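Local coordinates for protein 432aa long hypothetical deoxyribodipyrimidine photolyase (Sulfolobus tokodaii, PDB 2E0I) that probably repairs ultraviolet-damaged DNA by splitting pyrimidine dimers with light, using one bound FAD for catalysis and a second that probably serves as a light-harvesting cofactor, at residues Phe33-Arg38 with Asp172-Phe177; Met298-Leu301 with Tyr306-Gly309. All blocks are in the same frame, centred on the assembly; numbering follows the deposited sequence.

Contact 1 (Phe33-Arg38 with Asp172-Phe177). With FAD (flavin-adenine dinucleotide), chain F.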
ATOM      1  N   PHE A  33      -7.009 -19.512   3.740  1.00 18.54           N
ATOM      2  CA  PHE A  33      -6.967 -18.277   2.962  1.00 18.09           C
ATOM      3  C   PHE A  33      -8.177 -18.332   2.034  1.00 19.32           C
ATOM      4  O   PHE A  33      -8.390 -19.327   1.339  1.00 20.41           O
ATOM      5  CB  PHE A  33      -5.714 -18.113   2.116  1.00 15.16           C
ATOM      6  CG  PHE A  33      -5.751 -16.878   1.266  1.00 14.32           C
ATOM      7  CD1 PHE A  33      -6.195 -16.938  -0.061  1.00 14.25           C
ATOM      8  CD2 PHE A  33      -5.419 -15.635   1.806  1.00 13.56           C
ATOM      9  CE1 PHE A  33      -6.311 -15.770  -0.848  1.00 12.63           C
ATOM     10  CE2 PHE A  33      -5.530 -14.457   1.034  1.00 13.99           C
ATOM     11  CZ  PHE A  33      -5.979 -14.526  -0.297  1.00 13.59           C
ATOM     12  N   ILE A  34      -8.976 -17.271   2.041  1.00 18.03           N
ATOM     13  CA  ILE A  34     -10.168 -17.223   1.226  1.00 17.47           C
ATOM     14  C   ILE A  34     -10.019 -16.259   0.065  1.00 18.15           C
ATOM     15  O   ILE A  34      -9.818 -15.057   0.269  1.00 17.37           O
ATOM     16  CB  ILE A  34     -11.378 -16.784   2.071  1.00 18.49           C
ATOM     17  CG1 ILE A  34     -11.609 -17.788   3.202  1.00 17.28           C
ATOM     18  CG2 ILE A  34     -12.611 -16.643   1.186  1.00 18.10           C
ATOM     19  CD1 ILE A  34     -12.677 -17.373   4.171  1.00 13.57           C
ATOM     20  N   ALA A  35     -10.110 -16.794  -1.151  1.00 18.83           N
ATOM     21  CA  ALA A  35     -10.020 -15.982  -2.366  1.00 19.17           C
ATOM     22  C   ALA A  35     -11.407 -15.361  -2.545  1.00 19.52           C
ATOM     23  O   ALA A  35     -12.367 -16.058  -2.877  1.00 17.66           O
ATOM     24  CB  ALA A  35      -9.667 -16.855  -3.556  1.00 16.87           C
ATOM     25  N   ASP A  36     -11.500 -14.052  -2.309  1.00 20.51           N
ATOM     26  CA  ASP A  36     -12.764 -13.331  -2.382  1.00 20.90           C
ATOM     27  C   ASP A  36     -12.983 -12.640  -3.725  1.00 20.70           C
ATOM     28  O   ASP A  36     -12.220 -11.751  -4.121  1.00 21.45           O
ATOM     29  CB  ASP A  36     -12.828 -12.315  -1.232  1.00 22.67           C
ATOM     30  CG  ASP A  36     -14.211 -11.691  -1.064  1.00 27.42           C
ATOM     31  OD1 ASP A  36     -14.611 -11.431   0.101  1.00 28.32           O
ATOM     32  OD2 ASP A  36     -14.898 -11.448  -2.087  1.00 29.27           O
ATOM     33  N   PRO A  37     -14.043 -13.043  -4.445  1.00 20.07           N
ATOM     34  CA  PRO A  37     -14.370 -12.467  -5.750  1.00 19.72           C
ATOM     35  C   PRO A  37     -14.574 -10.944  -5.742  1.00 18.40           C
ATOM     36  O   PRO A  37     -14.446 -10.305  -6.778  1.00 16.63           O
ATOM     37  CB  PRO A  37     -15.632 -13.244  -6.158  1.00 17.79           C
ATOM     38  CG  PRO A  37     -16.260 -13.559  -4.858  1.00 17.12           C
ATOM     39  CD  PRO A  37     -15.080 -14.010  -4.044  1.00 19.23           C
ATOM     40  N   ARG A  38     -14.898 -10.378  -4.580  1.00 18.50           N
ATOM     41  CA  ARG A  38     -15.111  -8.929  -4.464  1.00 19.49           C
ATOM     42  C   ARG A  38     -13.785  -8.204  -4.545  1.00 19.78           C
ATOM     43  O   ARG A  38     -13.747  -7.008  -4.818  1.00 20.45           O
ATOM     44  CB  ARG A  38     -15.789  -8.575  -3.133  1.00 18.83           C
ATOM     45  CG  ARG A  38     -17.188  -9.140  -3.015  1.00 20.74           C
ATOM     46  CD  ARG A  38     -17.769  -8.957  -1.639  1.00 21.65           C
ATOM     47  NE  ARG A  38     -17.040  -9.732  -0.651  1.00 22.38           N
ATOM     48  CZ  ARG A  38     -17.377  -9.805   0.628  1.00 22.73           C
ATOM     49  NH1 ARG A  38     -18.438  -9.154   1.071  1.00 23.32           N
ATOM     50  NH2 ARG A  38     -16.640 -10.518   1.467  1.00 25.07           N
ATOM     51  N   ASP A 172      -2.434 -23.967  -5.638  1.00 31.17           N
ATOM     52  CA  ASP A 172      -2.443 -24.139  -7.095  1.00 32.00           C
ATOM     53  C   ASP A 172      -3.597 -23.326  -7.709  1.00 29.71           C
ATOM     54  O   ASP A 172      -3.438 -22.665  -8.729  1.00 28.61           O
ATOM     55  CB  ASP A 172      -2.615 -25.631  -7.469  1.00 36.05           C
ATOM     56  CG  ASP A 172      -1.272 -26.352  -7.752  1.00 40.56           C
ATOM     57  OD1 ASP A 172      -1.296 -27.571  -8.072  1.00 42.41           O
ATOM     58  OD2 ASP A 172      -0.197 -25.710  -7.657  1.00 42.67           O
ATOM     59  N   PHE A 173      -4.760 -23.388  -7.072  1.00 28.35           N
ATOM     60  CA  PHE A 173      -5.946 -22.678  -7.536  1.00 26.25           C
ATOM     61  C   PHE A 173      -5.714 -21.190  -7.729  1.00 25.92           C
ATOM     62  O   PHE A 173      -6.256 -20.597  -8.658  1.00 25.93           O
ATOM     63  CB  PHE A 173      -7.100 -22.872  -6.545  1.00 24.88           C
ATOM     64  CG  PHE A 173      -8.266 -21.956  -6.789  1.00 23.92           C
ATOM     65  CD1 PHE A 173      -9.025 -22.064  -7.954  1.00 23.29           C
ATOM     66  CD2 PHE A 173      -8.572 -20.950  -5.881  1.00 23.52           C
ATOM     67  CE1 PHE A 173     -10.072 -21.172  -8.211  1.00 23.23           C
ATOM     68  CE2 PHE A 173      -9.616 -20.054  -6.129  1.00 23.73           C
ATOM     69  CZ  PHE A 173     -10.367 -20.164  -7.297  1.00 22.73           C
ATOM     70  N   LEU A 174      -4.912 -20.595  -6.850  1.00 25.64           N
ATOM     71  CA  LEU A 174      -4.633 -19.166  -6.908  1.00 24.82           C
ATOM     72  C   LEU A 174      -3.838 -18.705  -8.128  1.00 25.44           C
ATOM     73  O   LEU A 174      -3.854 -17.513  -8.460  1.00 24.98           O
ATOM     74  CB  LEU A 174      -3.938 -18.718  -5.620  1.00 23.05           C
ATOM     75  CG  LEU A 174      -4.797 -18.856  -4.357  1.00 22.24           C
ATOM     76  CD1 LEU A 174      -3.959 -18.553  -3.144  1.00 23.06           C
ATOM     77  CD2 LEU A 174      -5.998 -17.931  -4.427  1.00 19.38           C
ATOM     78  N   LEU A 175      -3.166 -19.636  -8.807  1.00 25.35           N
ATOM     79  CA  LEU A 175      -2.375 -19.288  -9.984  1.00 25.68           C
ATOM     80  C   LEU A 175      -3.183 -18.644 -11.125  1.00 26.65           C
ATOM     81  O   LEU A 175      -2.623 -17.978 -12.001  1.00 26.81           O
ATOM     82  CB  LEU A 175      -1.608 -20.514 -10.506  1.00 24.43           C
ATOM     83  CG  LEU A 175      -0.292 -20.891  -9.810  1.00 24.58           C
ATOM     84  CD1 LEU A 175       0.374 -19.627  -9.279  1.00 24.24           C
ATOM     85  CD2 LEU A 175      -0.538 -21.848  -8.662  1.00 25.86           C
ATOM     86  N   THR A 176      -4.495 -18.822 -11.113  1.00 27.62           N
ATOM     87  CA  THR A 176      -5.336 -18.233 -12.152  1.00 29.27           C
ATOM     88  C   THR A 176      -5.280 -16.724 -12.097  1.00 28.76           C
ATOM     89  O   THR A 176      -5.327 -16.056 -13.129  1.00 29.15           O
ATOM     90  CB  THR A 176      -6.803 -18.576 -11.971  1.00 31.44           C
ATOM     91  OG1 THR A 176      -6.938 -19.984 -11.719  1.00 38.28           O
ATOM     92  CG2 THR A 176      -7.583 -18.182 -13.218  1.00 30.20           C
ATOM     93  N   PHE A 177      -5.203 -16.200 -10.877  1.00 27.57           N
ATOM     94  CA  PHE A 177      -5.188 -14.768 -10.640  1.00 26.27           C
ATOM     95  C   PHE A 177      -3.839 -14.104 -10.829  1.00 27.01           C
ATOM     96  O   PHE A 177      -3.766 -12.882 -10.924  1.00 27.19           O
ATOM     97  CB  PHE A 177      -5.708 -14.489  -9.233  1.00 25.48           C
ATOM     98  CG  PHE A 177      -7.087 -15.024  -8.988  1.00 25.01           C
ATOM     99  CD1 PHE A 177      -8.192 -14.465  -9.632  1.00 24.75           C
ATOM    100  CD2 PHE A 177      -7.284 -16.103  -8.132  1.00 22.94           C
ATOM    101  CE1 PHE A 177      -9.471 -14.978  -9.425  1.00 24.06           C
ATOM    102  CE2 PHE A 177      -8.551 -16.620  -7.920  1.00 22.05           C
ATOM    103  CZ  PHE A 177      -9.649 -16.058  -8.567  1.00 23.15           C
TER
HETATM  104  PA  FAD F1200      -9.013  -4.402  -0.931  1.00 21.98           P
HETATM  105  O1A FAD F1200      -8.270  -3.137  -1.127  1.00 22.65           O
HETATM  106  O2A FAD F1200      -8.909  -5.589  -1.808  1.00 24.57           O
HETATM  107  O5B FAD F1200     -10.433  -3.862  -1.468  1.00 22.17           O
HETATM  108  C5B FAD F1200     -11.630  -4.613  -1.239  1.00 20.17           C
HETATM  109  C4B FAD F1200     -12.874  -3.858  -1.716  1.00 19.33           C
HETATM  110  O4B FAD F1200     -12.681  -2.457  -1.439  1.00 18.56           O
HETATM  111  C3B FAD F1200     -13.050  -3.962  -3.231  1.00 19.95           C
HETATM  112  O3B FAD F1200     -14.421  -3.729  -3.571  1.00 20.30           O
HETATM  113  C2B FAD F1200     -12.179  -2.801  -3.707  1.00 21.13           C
HETATM  114  O2B FAD F1200     -12.607  -2.389  -5.008  1.00 23.62           O
HETATM  115  C1B FAD F1200     -12.597  -1.743  -2.685  1.00 19.77           C
HETATM  116  N9A FAD F1200     -11.620  -0.629  -2.612  1.00 19.25           N
HETATM  117  C8A FAD F1200     -10.306  -0.752  -2.433  1.00 19.90           C
HETATM  118  N7A FAD F1200      -9.740   0.450  -2.369  1.00 18.28           N
HETATM  119  C5A FAD F1200     -10.703   1.355  -2.508  1.00 17.91           C
HETATM  120  C6A FAD F1200     -10.736   2.744  -2.499  1.00 19.77           C
HETATM  121  N6A FAD F1200      -9.613   3.443  -2.375  1.00 21.00           N
HETATM  122  N1A FAD F1200     -11.913   3.371  -2.646  1.00 21.60           N
HETATM  123  C2A FAD F1200     -13.034   2.687  -2.806  1.00 20.32           C
HETATM  124  N3A FAD F1200     -13.036   1.365  -2.820  1.00 18.71           N
HETATM  125  C4A FAD F1200     -11.900   0.671  -2.671  1.00 18.14           C
HETATM  126  N1  FAD F1200      -7.340 -10.812   1.062  1.00 17.40           N
HETATM  127  C2  FAD F1200      -8.104 -11.982   1.159  1.00 17.83           C
HETATM  128  O2  FAD F1200      -8.348 -12.468   2.261  1.00 20.05           O
HETATM  129  N3  FAD F1200      -8.626 -12.564  -0.002  1.00 18.54           N
HETATM  130  C4  FAD F1200      -8.395 -11.972  -1.252  1.00 21.23           C
HETATM  131  O4  FAD F1200      -8.851 -12.492  -2.270  1.00 21.89           O
HETATM  132  C4X FAD F1200      -7.652 -10.799  -1.342  1.00 20.40           C
HETATM  133  N5  FAD F1200      -7.475 -10.167  -2.580  1.00 17.28           N
HETATM  134  C5X FAD F1200      -6.747  -8.974  -2.668  1.00 18.33           C
HETATM  135  C6  FAD F1200      -6.654  -8.308  -3.886  1.00 18.96           C
HETATM  136  C7  FAD F1200      -6.013  -7.074  -3.968  1.00 18.08           C
HETATM  137  C7M FAD F1200      -5.931  -6.360  -5.320  1.00 17.77           C
HETATM  138  C8  FAD F1200      -5.459  -6.510  -2.822  1.00 17.93           C
HETATM  139  C8M FAD F1200      -4.750  -5.156  -2.877  1.00 19.79           C
HETATM  140  C9  FAD F1200      -5.546  -7.182  -1.605  1.00 17.74           C
HETATM  141  C9A FAD F1200      -6.187  -8.415  -1.521  1.00 18.29           C
HETATM  142  N10 FAD F1200      -6.328  -9.073  -0.288  1.00 17.77           N
HETATM  143  C10 FAD F1200      -7.121 -10.224  -0.190  1.00 18.97           C
HETATM  144  C1' FAD F1200      -5.714  -8.516   0.940  1.00 19.57           C
HETATM  145  C2' FAD F1200      -6.560  -7.419   1.585  1.00 21.97           C
HETATM  146  O2' FAD F1200      -5.764  -6.241   1.754  1.00 19.04           O
HETATM  147  C3' FAD F1200      -7.112  -7.889   2.935  1.00 21.46           C
HETATM  148  O3' FAD F1200      -7.998  -8.993   2.729  1.00 20.81           O
HETATM  149  C4' FAD F1200      -7.863  -6.756   3.640  1.00 20.74           C
HETATM  150  O4' FAD F1200      -8.170  -7.163   4.976  1.00 16.59           O
HETATM  151  C5' FAD F1200      -9.156  -6.412   2.897  1.00 20.68           C
HETATM  152  O5' FAD F1200      -9.469  -5.021   3.005  1.00 21.30           O
HETATM  153  P   FAD F1200      -8.964  -3.996   1.871  1.00 20.23           P
HETATM  154  O1P FAD F1200      -9.639  -2.703   2.126  1.00 23.29           O
HETATM  155  O2P FAD F1200      -7.486  -4.019   1.797  1.00 18.51           O
HETATM  156  O3P FAD F1200      -9.605  -4.650   0.547  1.00 22.16           O

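Contact 2 (Met298-Leu301 with Tyr306-Gly309). With FAD (flavin-adenine dinucleotide), chain E.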
ATOM      1  N   MET A 298       5.787   8.008 -13.861  1.00 25.01           N
ATOM      2  CA  MET A 298       4.642   7.242 -14.319  1.00 23.37           C
ATOM      3  C   MET A 298       5.049   6.018 -15.115  1.00 23.07           C
ATOM      4  O   MET A 298       4.512   4.925 -14.906  1.00 21.22           O
ATOM      5  CB  MET A 298       3.712   8.123 -15.151  1.00 22.52           C
ATOM      6  CG  MET A 298       3.151   9.318 -14.382  1.00 23.31           C
ATOM      7  SD  MET A 298       2.334   8.893 -12.825  1.00 23.15           S
ATOM      8  CE  MET A 298       0.795   8.106 -13.429  1.00 21.04           C
ATOM      9  N   ARG A 299       6.007   6.181 -16.020  1.00 23.60           N
ATOM     10  CA  ARG A 299       6.433   5.049 -16.825  1.00 24.03           C
ATOM     11  C   ARG A 299       7.003   3.946 -15.957  1.00 23.86           C
ATOM     12  O   ARG A 299       6.677   2.774 -16.158  1.00 24.60           O
ATOM     13  CB  ARG A 299       7.439   5.479 -17.884  1.00 24.53           C
ATOM     14  CG  ARG A 299       6.805   6.336 -18.939  1.00 26.04           C
ATOM     15  CD  ARG A 299       7.732   6.615 -20.086  1.00 29.36           C
ATOM     16  NE  ARG A 299       7.177   7.660 -20.941  1.00 33.29           N
ATOM     17  CZ  ARG A 299       7.716   8.046 -22.090  1.00 35.73           C
ATOM     18  NH1 ARG A 299       8.827   7.460 -22.526  1.00 37.55           N
ATOM     19  NH2 ARG A 299       7.159   9.030 -22.793  1.00 35.84           N
ATOM     20  N   MET A 300       7.841   4.306 -14.990  1.00 22.58           N
ATOM     21  CA  MET A 300       8.399   3.294 -14.115  1.00 22.30           C
ATOM     22  C   MET A 300       7.255   2.587 -13.398  1.00 23.21           C
ATOM     23  O   MET A 300       7.125   1.365 -13.470  1.00 23.88           O
ATOM     24  CB  MET A 300       9.340   3.898 -13.082  1.00 22.45           C
ATOM     25  CG  MET A 300       9.970   2.817 -12.223  1.00 22.91           C
ATOM     26  SD  MET A 300      11.063   3.371 -10.913  1.00 25.71           S
ATOM     27  CE  MET A 300      11.224   1.832 -10.019  1.00 23.62           C
ATOM     28  N   LEU A 301       6.421   3.365 -12.711  1.00 22.81           N
ATOM     29  CA  LEU A 301       5.284   2.818 -11.987  1.00 21.15           C
ATOM     30  C   LEU A 301       4.494   1.849 -12.863  1.00 21.56           C
ATOM     31  O   LEU A 301       4.148   0.761 -12.421  1.00 21.28           O
ATOM     32  CB  LEU A 301       4.367   3.957 -11.509  1.00 20.48           C
ATOM     33  CG  LEU A 301       2.911   3.614 -11.144  1.00 20.21           C
ATOM     34  CD1 LEU A 301       2.883   2.713  -9.921  1.00 19.10           C
ATOM     35  CD2 LEU A 301       2.118   4.893 -10.887  1.00 19.44           C
ATOM     36  N   TYR A 306       5.977   0.219  -8.869  1.00 20.17           N
ATOM     37  CA  TYR A 306       6.654   0.854  -7.748  1.00 20.38           C
ATOM     38  C   TYR A 306       7.374   2.147  -8.160  1.00 20.51           C
ATOM     39  O   TYR A 306       7.781   2.300  -9.301  1.00 19.73           O
ATOM     40  CB  TYR A 306       7.677  -0.128  -7.147  1.00 20.22           C
ATOM     41  CG  TYR A 306       8.581   0.496  -6.107  1.00 21.49           C
ATOM     42  CD1 TYR A 306       8.241   0.482  -4.751  1.00 22.30           C
ATOM     43  CD2 TYR A 306       9.728   1.195  -6.490  1.00 21.82           C
ATOM     44  CE1 TYR A 306       9.019   1.157  -3.801  1.00 21.78           C
ATOM     45  CE2 TYR A 306      10.507   1.877  -5.554  1.00 21.66           C
ATOM     46  CZ  TYR A 306      10.147   1.858  -4.217  1.00 22.86           C
ATOM     47  OH  TYR A 306      10.900   2.578  -3.312  1.00 25.02           O
ATOM     48  N   ILE A 307       7.501   3.071  -7.210  1.00 20.81           N
ATOM     49  CA  ILE A 307       8.222   4.333  -7.373  1.00 21.81           C
ATOM     50  C   ILE A 307       8.458   4.839  -5.963  1.00 22.47           C
ATOM     51  O   ILE A 307       7.601   4.672  -5.102  1.00 23.60           O
ATOM     52  CB  ILE A 307       7.441   5.410  -8.169  1.00 21.55           C
ATOM     53  CG1 ILE A 307       5.990   5.473  -7.719  1.00 23.13           C
ATOM     54  CG2 ILE A 307       7.556   5.139  -9.647  1.00 23.26           C
ATOM     55  CD1 ILE A 307       5.192   6.577  -8.392  1.00 22.27           C
ATOM     56  N   ASN A 308       9.613   5.442  -5.705  1.00 23.80           N
ATOM     57  CA  ASN A 308       9.890   5.923  -4.351  1.00 24.76           C
ATOM     58  C   ASN A 308       8.982   7.090  -3.940  1.00 24.79           C
ATOM     59  O   ASN A 308       8.334   7.720  -4.775  1.00 24.11           O
ATOM     60  CB  ASN A 308      11.373   6.291  -4.193  1.00 24.83           C
ATOM     61  CG  ASN A 308      11.715   7.684  -4.716  1.00 25.90           C
ATOM     62  OD1 ASN A 308      10.929   8.346  -5.405  1.00 25.43           O
ATOM     63  ND2 ASN A 308      12.917   8.129  -4.387  1.00 25.94           N
ATOM     64  N   GLY A 309       8.942   7.364  -2.640  1.00 25.08           N
ATOM     65  CA  GLY A 309       8.083   8.416  -2.123  1.00 25.94           C
ATOM     66  C   GLY A 309       8.257   9.788  -2.727  1.00 25.76           C
ATOM     67  O   GLY A 309       7.315  10.565  -2.795  1.00 26.33           O
TER
HETATM   68  PA  FAD E1100      11.387   3.849   1.802  1.00 29.54           P
HETATM   69  O1A FAD E1100      12.530   2.919   1.657  1.00 31.28           O
HETATM   70  O2A FAD E1100      11.498   5.290   2.112  1.00 31.16           O
HETATM   71  O5B FAD E1100      10.957   3.318   3.260  1.00 31.26           O
HETATM   72  C5B FAD E1100      10.242   4.144   4.182  1.00 32.36           C
HETATM   73  C4B FAD E1100       9.125   3.337   4.847  1.00 34.14           C
HETATM   74  O4B FAD E1100       8.374   4.143   5.771  1.00 35.85           O
HETATM   75  C3B FAD E1100       8.143   2.847   3.781  1.00 34.99           C
HETATM   76  O3B FAD E1100       8.505   1.515   3.404  1.00 33.17           O
HETATM   77  C2B FAD E1100       6.852   2.787   4.594  1.00 35.21           C
HETATM   78  O2B FAD E1100       6.880   1.653   5.463  1.00 38.01           O
HETATM   79  C1B FAD E1100       6.984   4.076   5.404  1.00 35.68           C
HETATM   80  N9A FAD E1100       6.632   5.273   4.603  1.00 34.64           N
HETATM   81  C8A FAD E1100       7.471   6.083   3.961  1.00 33.40           C
HETATM   82  N7A FAD E1100       6.793   7.100   3.432  1.00 33.44           N
HETATM   83  C5A FAD E1100       5.509   6.937   3.737  1.00 33.54           C
HETATM   84  C6A FAD E1100       4.341   7.645   3.475  1.00 32.04           C
HETATM   85  N6A FAD E1100       4.372   8.782   2.788  1.00 30.60           N
HETATM   86  N1A FAD E1100       3.174   7.170   3.935  1.00 31.20           N
HETATM   87  C2A FAD E1100       3.110   6.049   4.633  1.00 30.40           C
HETATM   88  N3A FAD E1100       4.200   5.353   4.905  1.00 30.27           N
HETATM   89  C4A FAD E1100       5.403   5.766   4.476  1.00 33.30           C
HETATM   90  N1  FAD E1100       2.719   3.390   0.534  1.00 23.25           N
HETATM   91  C2  FAD E1100       2.095   2.135   0.553  1.00 24.48           C
HETATM   92  O2  FAD E1100       2.581   1.203   1.189  1.00 25.23           O
HETATM   93  N3  FAD E1100       0.936   1.921  -0.204  1.00 26.07           N
HETATM   94  C4  FAD E1100       0.417   2.963  -0.981  1.00 24.57           C
HETATM   95  O4  FAD E1100      -0.632   2.792  -1.599  1.00 23.75           O
HETATM   96  C4X FAD E1100       1.050   4.201  -1.008  1.00 24.01           C
HETATM   97  N5  FAD E1100       0.568   5.204  -1.857  1.00 24.96           N
HETATM   98  C5X FAD E1100       1.181   6.463  -1.881  1.00 24.55           C
HETATM   99  C6  FAD E1100       0.673   7.449  -2.721  1.00 22.01           C
HETATM  100  C7  FAD E1100       1.250   8.714  -2.729  1.00 23.91           C
HETATM  101  C7M FAD E1100       0.651   9.788  -3.640  1.00 24.69           C
HETATM  102  C8  FAD E1100       2.339   8.987  -1.902  1.00 22.82           C
HETATM  103  C8M FAD E1100       2.977  10.377  -1.869  1.00 23.13           C
HETATM  104  C9  FAD E1100       2.841   7.993  -1.067  1.00 23.48           C
HETATM  105  C9A FAD E1100       2.264   6.725  -1.043  1.00 25.13           C
HETATM  106  N10 FAD E1100       2.748   5.718  -0.188  1.00 24.65           N
HETATM  107  C10 FAD E1100       2.198   4.427  -0.251  1.00 23.77           C
HETATM  108  C1' FAD E1100       3.864   6.003   0.750  1.00 22.81           C
HETATM  109  C2' FAD E1100       5.295   5.753   0.266  1.00 24.46           C
HETATM  110  O2' FAD E1100       5.533   6.435  -0.968  1.00 24.04           O
HETATM  111  C3' FAD E1100       5.612   4.264   0.113  1.00 26.29           C
HETATM  112  O3' FAD E1100       5.321   3.591   1.341  1.00 28.37           O
HETATM  113  C4' FAD E1100       7.089   4.041  -0.222  1.00 26.48           C
HETATM  114  O4' FAD E1100       7.435   4.742  -1.420  1.00 26.67           O
HETATM  115  C5' FAD E1100       7.392   2.552  -0.403  1.00 27.16           C
HETATM  116  O5' FAD E1100       8.748   2.347  -0.815  1.00 28.99           O
HETATM  117  P   FAD E1100       9.911   2.007   0.246  1.00 27.24           P
HETATM  118  O1P FAD E1100       9.438   0.894   1.100  1.00 28.14           O
HETATM  119  O2P FAD E1100      11.161   1.817  -0.523  1.00 28.17           O
HETATM  120  O3P FAD E1100      10.005   3.348   1.137  1.00 30.28           O

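Contact 1 (Phe33-Arg38 with Asp172-Phe177)
Leu174 reaches the C-terminal end of strand 28-35 with both of its methyls: CD1 meets Phe33 CD1 at 4.1 Å and CD2 rests 3.9 Å from Ala35 CB. The same alanine methyl lies at the edge of the Phe173 ring, near its plane, beside CE2. These apolar touches are all that joins the two segments, and they lie beside Met54, Ile55 and Leu58 of helix 48-66 and residues of strand 73-76.

Two backbone groups beside this patch bind the isoalloxazine ring of the FAD near it. Ile34 O accepts from flavin N3 at 2.8 Å in a nearly straight bond (168°), and Asp36 N donates to flavin O4 at 3.1 Å. With CG anti to the backbone N (chi1 176°), the Phe33 ring extends to the pyrimidine end of the flavin, its CZ lying 3.3 Å from N3.

Charge is handled past the strand end. Arg38 holds Asp36 side-on, NH2 to OD1 at 2.6 Å within the guanidinium plane and NE to OD2, while OD2 also caps helix 37-40 by accepting from Arg38 N at 2.7 Å. Glu80 takes NH1 in a further salt bridge.

The flavin's pyrimidine edge is thus recognised by main-chain N-H and C=O groups, while Leu174 packs on Phe33 and Ala35, which themselves border the flavin, consistent with the proposed light-harvesting role of this FAD.

Contact 2 (Met298-Leu301 with Tyr306-Gly309)
Met300 and Tyr306 lie side by side and point the same way, the methionine extended from the last turns of helix 292-304. Its CE comes in at the edge of the tyrosine ring, in plane, 3.9 Å from CD2, and also lies 3.5 Å from Tyr306 O. Met300 and Ile307 instead slide past each other in opposite directions, with Met300 CB 4.1 Å from Ile307 CG2. This branch methyl, set anti to the carbonyl carbon and beside the backbone N, lies against the helix, 3.7 Å from Leu301 N and 3.9 Å from Leu301 CB.

Beyond the methionine, the tyrosine ring carries its OH to the FAD of the helical domain. Tyr306 OH donates to FAD O2P, a phosphate oxygen, at 2.9 Å, and the ring meets O5' at its edge, near its plane. Leu301 turns to Phe334 and Lys337 of helix 327-337, and Met300 to Phe380 and Trp384 of helix 379-384. Asn308 N-caps the next helix, its OD1 accepting from Val311 N.

The result is a short connection between helices 292-304 and 309-322 in the all-helical FAD-binding domain of the photolyases, its connecting loop lining the pocket of the U-shaped flavin cofactor.

How the contacts relate
Both contacts are buried, apolar packings that border an FAD, yet each belongs to a different cofactor and a different part of the fold. Contact 1 joins a strand of the five-stranded parallel sheet in the N-terminal domain to a loop segment far along the sequence; contact 2 is local, folding a loop back on the helix just before it. They share no helix or strand, and their centres lie 27 Å apart, with nearest atoms about 16 Å apart. Their ligand chemistry differs accordingly. Contact 1 presents backbone groups to the flavin ring of one FAD, whereas contact 2, nearer the centre of the chain, offers a tyrosine hydroxyl to the phosphate of the other.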